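Local coordinates for nucleoside diphosphate kinase family protein (Babesia bovis, PDB 3JS9) that probably transfers the terminal phosphate of nucleoside triphosphates to nucleoside diphosphates, as expected of a magnesium-dependent nucleoside diphosphate kinase, at residues A[27-39]-A[81-95]. Numbering follows the deposited sequence. Where two conformers were deposited one is given.
With SO4 (sulfate ion), chain E.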
ATOM      1  N   GLY A  27      -6.641   4.698  10.771  1.00 15.27           N
ATOM      2  CA  GLY A  27      -7.108   3.906   9.608  1.00 14.58           C
ATOM      3  C   GLY A  27      -6.212   2.715   9.327  1.00 14.56           C
ATOM      4  O   GLY A  27      -6.692   1.603   9.106  1.00 15.20           O
ATOM      5  N   GLU A  28      -4.902   2.947   9.354  1.00 14.19           N
ATOM      6  CA  GLU A  28      -3.904   1.918   9.174  1.00 14.54           C
ATOM      7  C   GLU A  28      -4.079   0.774  10.172  1.00 14.93           C
ATOM      8  O   GLU A  28      -3.999  -0.389   9.804  1.00 15.32           O
ATOM      9  CB  GLU A  28      -2.523   2.551   9.330  1.00 15.24           C
ATOM     10  CG  GLU A  28      -1.329   1.621   9.216  1.00 18.03           C
ATOM     11  CD  GLU A  28      -1.201   0.938   7.853  1.00 21.13           C
ATOM     12  OE1 GLU A  28      -1.587   1.524   6.838  1.00 24.33           O
ATOM     13  OE2 GLU A  28      -0.716  -0.205   7.791  1.00 24.56           O
ATOM     14  N   ILE A  29      -4.318   1.108  11.436  1.00 15.19           N
ATOM     15  CA  ILE A  29      -4.399   0.113  12.483  1.00 14.64           C
ATOM     16  C   ILE A  29      -5.693  -0.680  12.314  1.00 16.09           C
ATOM     17  O   ILE A  29      -5.667  -1.939  12.312  1.00 17.06           O
ATOM     18  CB  ILE A  29      -4.284   0.766  13.907  1.00 14.75           C
ATOM     19  CG1 ILE A  29      -2.830   1.258  14.190  1.00 14.05           C
ATOM     20  CG2 ILE A  29      -4.787  -0.174  14.999  1.00 12.12           C
ATOM     21  CD1 ILE A  29      -2.731   2.402  15.293  1.00 10.08           C
ATOM     22  N   LEU A  30      -6.816   0.028  12.142  1.00 15.78           N
ATOM     23  CA  LEU A  30      -8.096  -0.633  11.910  1.00 15.78           C
ATOM     24  C   LEU A  30      -7.956  -1.628  10.740  1.00 15.87           C
ATOM     25  O   LEU A  30      -8.299  -2.803  10.847  1.00 15.11           O
ATOM     26  CB  LEU A  30      -9.195   0.406  11.647  1.00 15.45           C
ATOM     27  CG  LEU A  30     -10.671   0.009  11.914  1.00 17.35           C
ATOM     28  CD1 LEU A  30     -11.541   1.235  11.919  1.00 15.18           C
ATOM     29  CD2 LEU A  30     -11.283  -1.064  10.962  1.00 14.22           C
ATOM     30  N   LYS A  31      -7.407  -1.140   9.631  1.00 16.82           N
ATOM     31  CA  LYS A  31      -7.255  -1.913   8.408  1.00 17.05           C
ATOM     32  C   LYS A  31      -6.414  -3.183   8.649  1.00 17.19           C
ATOM     33  O   LYS A  31      -6.726  -4.261   8.116  1.00 17.02           O
ATOM     34  CB  LYS A  31      -6.652  -0.998   7.355  1.00 17.32           C
ATOM     35  CG  LYS A  31      -6.367  -1.621   5.971  1.00 20.22           C
ATOM     36  CD  LYS A  31      -5.991  -0.467   4.998  1.00 25.79           C
ATOM     37  CE  LYS A  31      -5.087  -0.929   3.814  1.00 29.46           C
ATOM     38  NZ  LYS A  31      -5.876  -1.734   2.825  1.00 28.67           N
ATOM     39  N   ARG A  32      -5.376  -3.083   9.483  1.00 16.76           N
ATOM     40  CA  ARG A  32      -4.557  -4.270   9.763  1.00 16.62           C
ATOM     41  C   ARG A  32      -5.364  -5.294  10.505  1.00 17.24           C
ATOM     42  O   ARG A  32      -5.256  -6.484  10.203  1.00 19.66           O
ATOM     43  CB  ARG A  32      -3.289  -3.934  10.555  1.00 16.96           C
ATOM     44  CG  ARG A  32      -2.179  -3.315   9.715  1.00 13.92           C
ATOM     45  CD  ARG A  32      -1.137  -2.712  10.590  1.00 13.09           C
ATOM     46  NE  ARG A  32      -0.141  -2.010   9.802  1.00 13.19           N
ATOM     47  CZ  ARG A  32       1.165  -2.291   9.801  1.00 11.51           C
ATOM     48  NH1 ARG A  32       1.967  -1.561   9.047  1.00  6.65           N
ATOM     49  NH2 ARG A  32       1.667  -3.243  10.595  1.00  5.97           N
ATOM     50  N   PHE A  33      -6.199  -4.868  11.450  1.00 16.62           N
ATOM     51  CA  PHE A  33      -7.085  -5.825  12.116  1.00 16.69           C
ATOM     52  C   PHE A  33      -8.150  -6.424  11.181  1.00 17.03           C
ATOM     53  O   PHE A  33      -8.436  -7.633  11.240  1.00 16.51           O
ATOM     54  CB  PHE A  33      -7.688  -5.225  13.388  1.00 16.41           C
ATOM     55  CG  PHE A  33      -6.783  -5.378  14.594  1.00 18.18           C
ATOM     56  CD1 PHE A  33      -6.885  -6.490  15.417  1.00 18.05           C
ATOM     57  CD2 PHE A  33      -5.768  -4.451  14.843  1.00 18.49           C
ATOM     58  CE1 PHE A  33      -6.041  -6.643  16.489  1.00 19.27           C
ATOM     59  CE2 PHE A  33      -4.910  -4.594  15.919  1.00 17.36           C
ATOM     60  CZ  PHE A  33      -5.036  -5.686  16.732  1.00 20.93           C
ATOM     61  N   GLU A  34      -8.708  -5.577  10.313  1.00 16.67           N
ATOM     62  CA  GLU A  34      -9.715  -5.985   9.363  1.00 16.59           C
ATOM     63  C   GLU A  34      -9.123  -7.004   8.382  1.00 16.68           C
ATOM     64  O   GLU A  34      -9.753  -8.037   8.140  1.00 16.50           O
ATOM     65  CB  GLU A  34     -10.279  -4.745   8.651  1.00 16.70           C
ATOM     66  CG  GLU A  34     -11.702  -4.812   8.133  1.00 15.91           C
ATOM     67  CD  GLU A  34     -12.167  -3.433   7.614  1.00 19.24           C
ATOM     68  OE1 GLU A  34     -11.326  -2.498   7.522  1.00 19.66           O
ATOM     69  OE2 GLU A  34     -13.371  -3.277   7.274  1.00 20.15           O
ATOM     70  N   MET A  35      -7.923  -6.734   7.842  1.00 16.85           N
ATOM     71  CA  MET A  35      -7.354  -7.688   6.883  0.50 16.71           C
ATOM     72  C   MET A  35      -7.009  -9.017   7.551  1.00 17.24           C
ATOM     73  O   MET A  35      -7.079 -10.038   6.890  1.00 17.46           O
ATOM     74  CB  MET A  35      -6.133  -7.120   6.168  0.50 16.57           C
ATOM     75  CG  MET A  35      -6.422  -5.890   5.351  0.50 15.75           C
ATOM     76  SD  MET A  35      -7.498  -6.276   3.978  0.50 17.17           S
ATOM     77  CE  MET A  35      -9.101  -5.966   4.737  0.50 17.30           C
ATOM     78  N   LYS A  36      -6.681  -9.008   8.848  1.00 17.00           N
ATOM     79  CA  LYS A  36      -6.322 -10.206   9.555  1.00 17.20           C
ATOM     80  C   LYS A  36      -7.483 -11.158   9.625  1.00 17.86           C
ATOM     81  O   LYS A  36      -7.283 -12.376   9.698  1.00 17.91           O
ATOM     82  CB  LYS A  36      -5.864  -9.869  10.972  1.00 17.67           C
ATOM     83  CG  LYS A  36      -5.496 -11.071  11.822  1.00 17.09           C
ATOM     84  CD  LYS A  36      -4.200 -11.806  11.298  1.00 15.75           C
ATOM     85  CE  LYS A  36      -3.693 -12.850  12.291  1.00 12.33           C
ATOM     86  NZ  LYS A  36      -2.482 -13.585  11.803  1.00 13.06           N
ATOM     87  N   GLY A  37      -8.693 -10.604   9.640  1.00 17.95           N
ATOM     88  CA  GLY A  37      -9.896 -11.415   9.541  1.00 18.04           C
ATOM     89  C   GLY A  37     -10.670 -11.540  10.829  1.00 18.87           C
ATOM     90  O   GLY A  37     -11.686 -12.250  10.880  1.00 19.99           O
ATOM     91  N   LEU A  38     -10.204 -10.886  11.886  1.00 18.26           N
ATOM     92  CA  LEU A  38     -11.005 -10.806  13.094  1.00 18.12           C
ATOM     93  C   LEU A  38     -12.241 -10.020  12.720  1.00 17.95           C
ATOM     94  O   LEU A  38     -12.203  -9.199  11.807  1.00 19.47           O
ATOM     95  CB  LEU A  38     -10.241 -10.127  14.237  1.00 17.90           C
ATOM     96  CG  LEU A  38      -8.975 -10.875  14.682  1.00 17.69           C
ATOM     97  CD1 LEU A  38      -8.315 -10.133  15.873  1.00 17.46           C
ATOM     98  CD2 LEU A  38      -9.282 -12.365  14.997  1.00 13.97           C
ATOM     99  N   LYS A  39     -13.339 -10.284  13.401  1.00 17.21           N
ATOM    100  CA  LYS A  39     -14.598  -9.636  13.093  1.00 16.60           C
ATOM    101  C   LYS A  39     -14.768  -8.429  13.990  1.00 16.17           C
ATOM    102  O   LYS A  39     -14.620  -8.536  15.212  1.00 15.60           O
ATOM    103  CB  LYS A  39     -15.772 -10.633  13.238  1.00 16.26           C
ATOM    104  CG  LYS A  39     -17.101  -9.935  13.191  1.00 17.24           C
ATOM    105  CD  LYS A  39     -18.241 -10.798  12.802  1.00 18.73           C
ATOM    106  CE  LYS A  39     -18.855 -11.463  14.021  1.00 20.36           C
ATOM    107  NZ  LYS A  39     -20.244 -11.888  13.736  1.00 19.13           N
ATOM    108  N   MET A  81     -11.787  -0.022  19.977  1.00 18.54           N
ATOM    109  CA  MET A  81     -12.306  -1.138  19.167  1.00 18.46           C
ATOM    110  C   MET A  81     -12.412  -2.392  19.992  1.00 18.19           C
ATOM    111  O   MET A  81     -11.654  -2.560  20.952  1.00 18.70           O
ATOM    112  CB  MET A  81     -11.382  -1.452  17.976  1.00 18.06           C
ATOM    113  CG  MET A  81     -11.293  -0.323  16.946  1.00 18.35           C
ATOM    114  SD  MET A  81      -9.853  -0.593  15.912  1.00 21.95           S
ATOM    115  CE  MET A  81      -8.504   0.159  16.888  1.00 17.58           C
ATOM    116  N   ILE A  82     -13.354  -3.264  19.627  1.00 17.82           N
ATOM    117  CA  ILE A  82     -13.348  -4.657  20.092  1.00 17.56           C
ATOM    118  C   ILE A  82     -13.359  -5.529  18.842  1.00 17.12           C
ATOM    119  O   ILE A  82     -14.122  -5.270  17.925  1.00 17.44           O
ATOM    120  CB  ILE A  82     -14.581  -5.020  20.930  1.00 17.15           C
ATOM    121  CG1 ILE A  82     -14.573  -4.273  22.250  1.00 17.21           C
ATOM    122  CG2 ILE A  82     -14.691  -6.564  21.150  1.00 16.30           C
ATOM    123  CD1 ILE A  82     -15.862  -4.548  23.100  1.00 15.51           C
ATOM    124  N   TRP A  83     -12.511  -6.551  18.831  1.00 16.92           N
ATOM    125  CA  TRP A  83     -12.376  -7.478  17.726  1.00 16.73           C
ATOM    126  C   TRP A  83     -12.593  -8.902  18.216  1.00 17.49           C
ATOM    127  O   TRP A  83     -12.150  -9.259  19.307  1.00 17.06           O
ATOM    128  CB  TRP A  83     -10.987  -7.344  17.104  1.00 16.28           C
ATOM    129  CG  TRP A  83     -10.800  -6.087  16.346  1.00 14.45           C
ATOM    130  CD1 TRP A  83     -10.321  -4.894  16.827  1.00 13.58           C
ATOM    131  CD2 TRP A  83     -11.107  -5.872  14.966  1.00 12.29           C
ATOM    132  NE1 TRP A  83     -10.302  -3.959  15.823  1.00 11.99           N
ATOM    133  CE2 TRP A  83     -10.797  -4.527  14.674  1.00 10.89           C
ATOM    134  CE3 TRP A  83     -11.628  -6.686  13.948  1.00 10.67           C
ATOM    135  CZ2 TRP A  83     -10.971  -3.977  13.401  1.00  9.48           C
ATOM    136  CZ3 TRP A  83     -11.806  -6.136  12.679  1.00 11.86           C
ATOM    137  CH2 TRP A  83     -11.470  -4.791  12.415  1.00  8.32           C
ATOM    138  N   GLU A  84     -13.222  -9.720  17.370  1.00 18.51           N
ATOM    139  CA  GLU A  84     -13.648 -11.049  17.742  1.00 19.58           C
ATOM    140  C   GLU A  84     -13.007 -12.119  16.875  1.00 19.69           C
ATOM    141  O   GLU A  84     -12.842 -11.921  15.670  1.00 20.56           O
ATOM    142  CB  GLU A  84     -15.178 -11.136  17.647  1.00 19.98           C
ATOM    143  CG  GLU A  84     -15.766 -12.508  17.902  1.00 22.78           C
ATOM    144  CD  GLU A  84     -17.271 -12.487  17.940  1.00 29.43           C
ATOM    145  OE1 GLU A  84     -17.910 -12.899  16.944  1.00 30.57           O
ATOM    146  OE2 GLU A  84     -17.824 -12.057  18.978  1.00 33.78           O
ATOM    147  N   GLY A  85     -12.667 -13.263  17.473  1.00 19.22           N
ATOM    148  CA  GLY A  85     -12.213 -14.423  16.693  1.00 19.21           C
ATOM    149  C   GLY A  85     -11.537 -15.478  17.561  1.00 19.44           C
ATOM    150  O   GLY A  85     -11.288 -15.234  18.735  1.00 19.81           O
ATOM    151  N   PRO A  86     -11.277 -16.677  17.011  1.00 19.73           N
ATOM    152  CA  PRO A  86     -10.464 -17.636  17.760  1.00 20.11           C
ATOM    153  C   PRO A  86      -9.114 -16.997  18.110  1.00 20.82           C
ATOM    154  O   PRO A  86      -8.422 -16.476  17.226  1.00 20.47           O
ATOM    155  CB  PRO A  86     -10.241 -18.769  16.756  1.00 20.14           C
ATOM    156  CG  PRO A  86     -11.382 -18.681  15.811  1.00 19.68           C
ATOM    157  CD  PRO A  86     -11.770 -17.236  15.738  1.00 19.21           C
ATOM    158  N   GLU A  87      -8.756 -17.025  19.396  1.00 21.44           N
ATOM    159  CA  GLU A  87      -7.470 -16.519  19.873  1.00 21.68           C
ATOM    160  C   GLU A  87      -7.236 -15.079  19.476  1.00 21.30           C
ATOM    161  O   GLU A  87      -6.082 -14.662  19.220  1.00 21.72           O
ATOM    162  CB  GLU A  87      -6.346 -17.395  19.354  1.00 22.07           C
ATOM    163  CG  GLU A  87      -6.644 -18.860  19.613  1.00 25.46           C
ATOM    164  CD  GLU A  87      -5.409 -19.625  19.951  1.00 32.93           C
ATOM    165  OE1 GLU A  87      -4.827 -19.309  21.033  1.00 36.56           O
ATOM    166  OE2 GLU A  87      -5.029 -20.529  19.147  1.00 33.92           O
ATOM    167  N   ALA A  88      -8.327 -14.320  19.447  1.00 19.96           N
ATOM    168  CA  ALA A  88      -8.260 -12.909  19.157  1.00 20.44           C
ATOM    169  C   ALA A  88      -7.214 -12.176  20.027  1.00 20.46           C
ATOM    170  O   ALA A  88      -6.499 -11.315  19.543  1.00 20.02           O
ATOM    171  CB  ALA A  88      -9.645 -12.276  19.317  1.00 20.46           C
ATOM    172  N   ILE A  89      -7.131 -12.528  21.311  1.00 20.85           N
ATOM    173  CA  ILE A  89      -6.289 -11.791  22.243  1.00 21.15           C
ATOM    174  C   ILE A  89      -4.817 -11.922  21.859  1.00 20.96           C
ATOM    175  O   ILE A  89      -4.102 -10.903  21.793  1.00 20.47           O
ATOM    176  CB  ILE A  89      -6.551 -12.208  23.711  1.00 21.85           C
ATOM    177  CG1 ILE A  89      -7.988 -11.834  24.111  1.00 20.85           C
ATOM    178  CG2 ILE A  89      -5.597 -11.520  24.642  1.00 21.28           C
ATOM    179  CD1 ILE A  89      -8.538 -12.700  25.238  1.00 21.69           C
ATOM    180  N   LYS A  90      -4.394 -13.156  21.558  1.00 20.22           N
ATOM    181  CA  LYS A  90      -3.034 -13.440  21.106  1.00 20.07           C
ATOM    182  C   LYS A  90      -2.751 -12.817  19.723  1.00 20.32           C
ATOM    183  O   LYS A  90      -1.652 -12.303  19.467  1.00 19.76           O
ATOM    184  CB  LYS A  90      -2.794 -14.938  21.092  1.00 20.55           C
ATOM    185  CG  LYS A  90      -1.423 -15.368  20.676  1.00 22.00           C
ATOM    186  CD  LYS A  90      -1.159 -16.834  21.027  1.00 25.32           C
ATOM    187  CE  LYS A  90       0.145 -17.295  20.312  1.00 29.70           C
ATOM    188  NZ  LYS A  90       0.785 -18.533  20.874  1.00 30.59           N
ATOM    189  N   ILE A  91      -3.754 -12.838  18.842  1.00 20.23           N
ATOM    190  CA  ILE A  91      -3.621 -12.224  17.531  1.00 19.52           C
ATOM    191  C   ILE A  91      -3.435 -10.713  17.632  1.00 20.22           C
ATOM    192  O   ILE A  91      -2.599 -10.134  16.905  1.00 20.36           O
ATOM    193  CB  ILE A  91      -4.808 -12.573  16.659  1.00 19.75           C
ATOM    194  CG1 ILE A  91      -4.661 -14.021  16.171  1.00 19.89           C
ATOM    195  CG2 ILE A  91      -4.950 -11.576  15.529  1.00 16.82           C
ATOM    196  CD1 ILE A  91      -5.889 -14.544  15.538  1.00 20.38           C
ATOM    197  N   GLY A  92      -4.168 -10.077  18.552  1.00 19.88           N
ATOM    198  CA  GLY A  92      -4.005  -8.647  18.777  1.00 20.31           C
ATOM    199  C   GLY A  92      -2.582  -8.304  19.187  1.00 20.84           C
ATOM    200  O   GLY A  92      -1.982  -7.341  18.673  1.00 20.71           O
ATOM    201  N   ARG A  93      -2.038  -9.108  20.105  1.00 21.55           N
ATOM    202  CA  ARG A  93      -0.666  -8.962  20.598  1.00 21.72           C
ATOM    203  C   ARG A  93       0.292  -9.162  19.467  1.00 21.43           C
ATOM    204  O   ARG A  93       1.195  -8.351  19.292  1.00 22.56           O
ATOM    205  CB  ARG A  93      -0.367  -9.916  21.757  1.00 22.53           C
ATOM    206  CG  ARG A  93      -0.881  -9.413  23.129  1.00 26.54           C
ATOM    207  CD  ARG A  93      -1.087 -10.536  24.193  1.00 34.19           C
ATOM    208  NE  ARG A  93      -0.222 -11.706  23.986  1.00 39.85           N
ATOM    209  CZ  ARG A  93      -0.565 -12.972  24.261  1.00 42.01           C
ATOM    210  NH1 ARG A  93       0.297 -13.958  24.001  1.00 42.80           N
ATOM    211  NH2 ARG A  93      -1.755 -13.269  24.790  1.00 40.09           N
ATOM    212  N   ASN A  94       0.070 -10.181  18.644  1.00 20.77           N
ATOM    213  CA  ASN A  94       0.907 -10.385  17.454  1.00 20.78           C
ATOM    214  C   ASN A  94       0.921  -9.232  16.449  1.00 21.26           C
ATOM    215  O   ASN A  94       1.944  -8.980  15.797  1.00 21.64           O
ATOM    216  CB  ASN A  94       0.474 -11.639  16.705  1.00 20.04           C
ATOM    217  CG  ASN A  94       0.751 -12.903  17.488  1.00 20.93           C
ATOM    218  OD1 ASN A  94       1.461 -12.874  18.509  1.00 19.95           O
ATOM    219  ND2 ASN A  94       0.204 -14.028  17.013  1.00 18.90           N
ATOM    220  N   LEU A  95      -0.211  -8.557  16.284  1.00 21.17           N
ATOM    221  CA  LEU A  95      -0.284  -7.549  15.268  1.00 21.76           C
ATOM    222  C   LEU A  95       0.387  -6.272  15.755  1.00 22.46           C
ATOM    223  O   LEU A  95       1.022  -5.536  14.976  1.00 22.81           O
ATOM    224  CB  LEU A  95      -1.742  -7.282  14.860  1.00 21.77           C
ATOM    225  CG  LEU A  95      -2.601  -8.334  14.157  1.00 22.02           C
ATOM    226  CD1 LEU A  95      -3.877  -7.659  13.549  1.00 20.15           C
ATOM    227  CD2 LEU A  95      -1.816  -9.166  13.089  1.00 20.02           C
TER
HETATM  228  S   SO4 E 150     -18.730 -14.368  11.329  1.00 58.26           S
HETATM  229  O1  SO4 E 150     -19.140 -13.058  10.836  1.00 60.57           O
HETATM  230  O2  SO4 E 150     -19.626 -15.366  10.735  1.00 59.06           O
HETATM  231  O3  SO4 E 150     -18.920 -14.382  12.776  1.00 58.39           O
HETATM  232  O4  SO4 E 150     -17.321 -14.567  10.966  1.00 53.89           O
HETATM  233  O   HOH W   1       0.203  -5.155  12.012  1.00 13.50           O
HETATM  234  O   HOH W   2      -0.854 -14.097  13.963  1.00 21.92           O
HETATM  235  O   HOH W   3     -20.517 -12.389  16.861  1.00 25.89           O
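Phe33 and Trp83 stack across this contact: the phenyl ring lies 4.8 Å, centroid to centroid, from the five-membered ring of the indole, with the planes inclined by 29°. Phe33 CB rests over the same indole, 3.6 Å from the centroid of its six-membered ring, as a CH-pi donor. Leu95 CD1 sits almost exactly above the centre of one face of the Phe33 ring, while the side-chain-free Gly92 lets its CA come up to that ring's edge. At the rim of Trp83 lie Leu30 CD2 and the carbonyl of Leu38, and Met81 SD accepts a weak hydrogen bond from the buried NE1 at 3.4 Å. A large flat residue suits this place, since one indole spans the gap between helix 27-36 and strand 81-85, nearly parallel at 13°. These elements belong to the ferredoxin-like fold of the NDK family, in which helices 26-36 and 88-96 cover the same antiparallel sheet. Gly37 ends helix 26-36 in a Schellman motif; at its positive phi a side chain would jam against Lys36 O. Lys39 and Glu84 then form an antiparallel hydrogen-bonded pair joining strands 39-46 and 78-85, both N-to-O bonds 2.8 Å. Leu38 packs CD1 on Ile91 CG2 at 3.7 Å. Lys36 bends at chi2 (67°), so that CG and CE meet Ile91 CG2 and CD meets Leu95 CD2, while NZ reaches Gly111 O of a second subunit. Lys39 NZ bonds Trp147 O and a sulfate, probably from the crystallisation liquor, and a water links it to OE1 of Glu84, whose OE2 forms a salt bridge with Arg11.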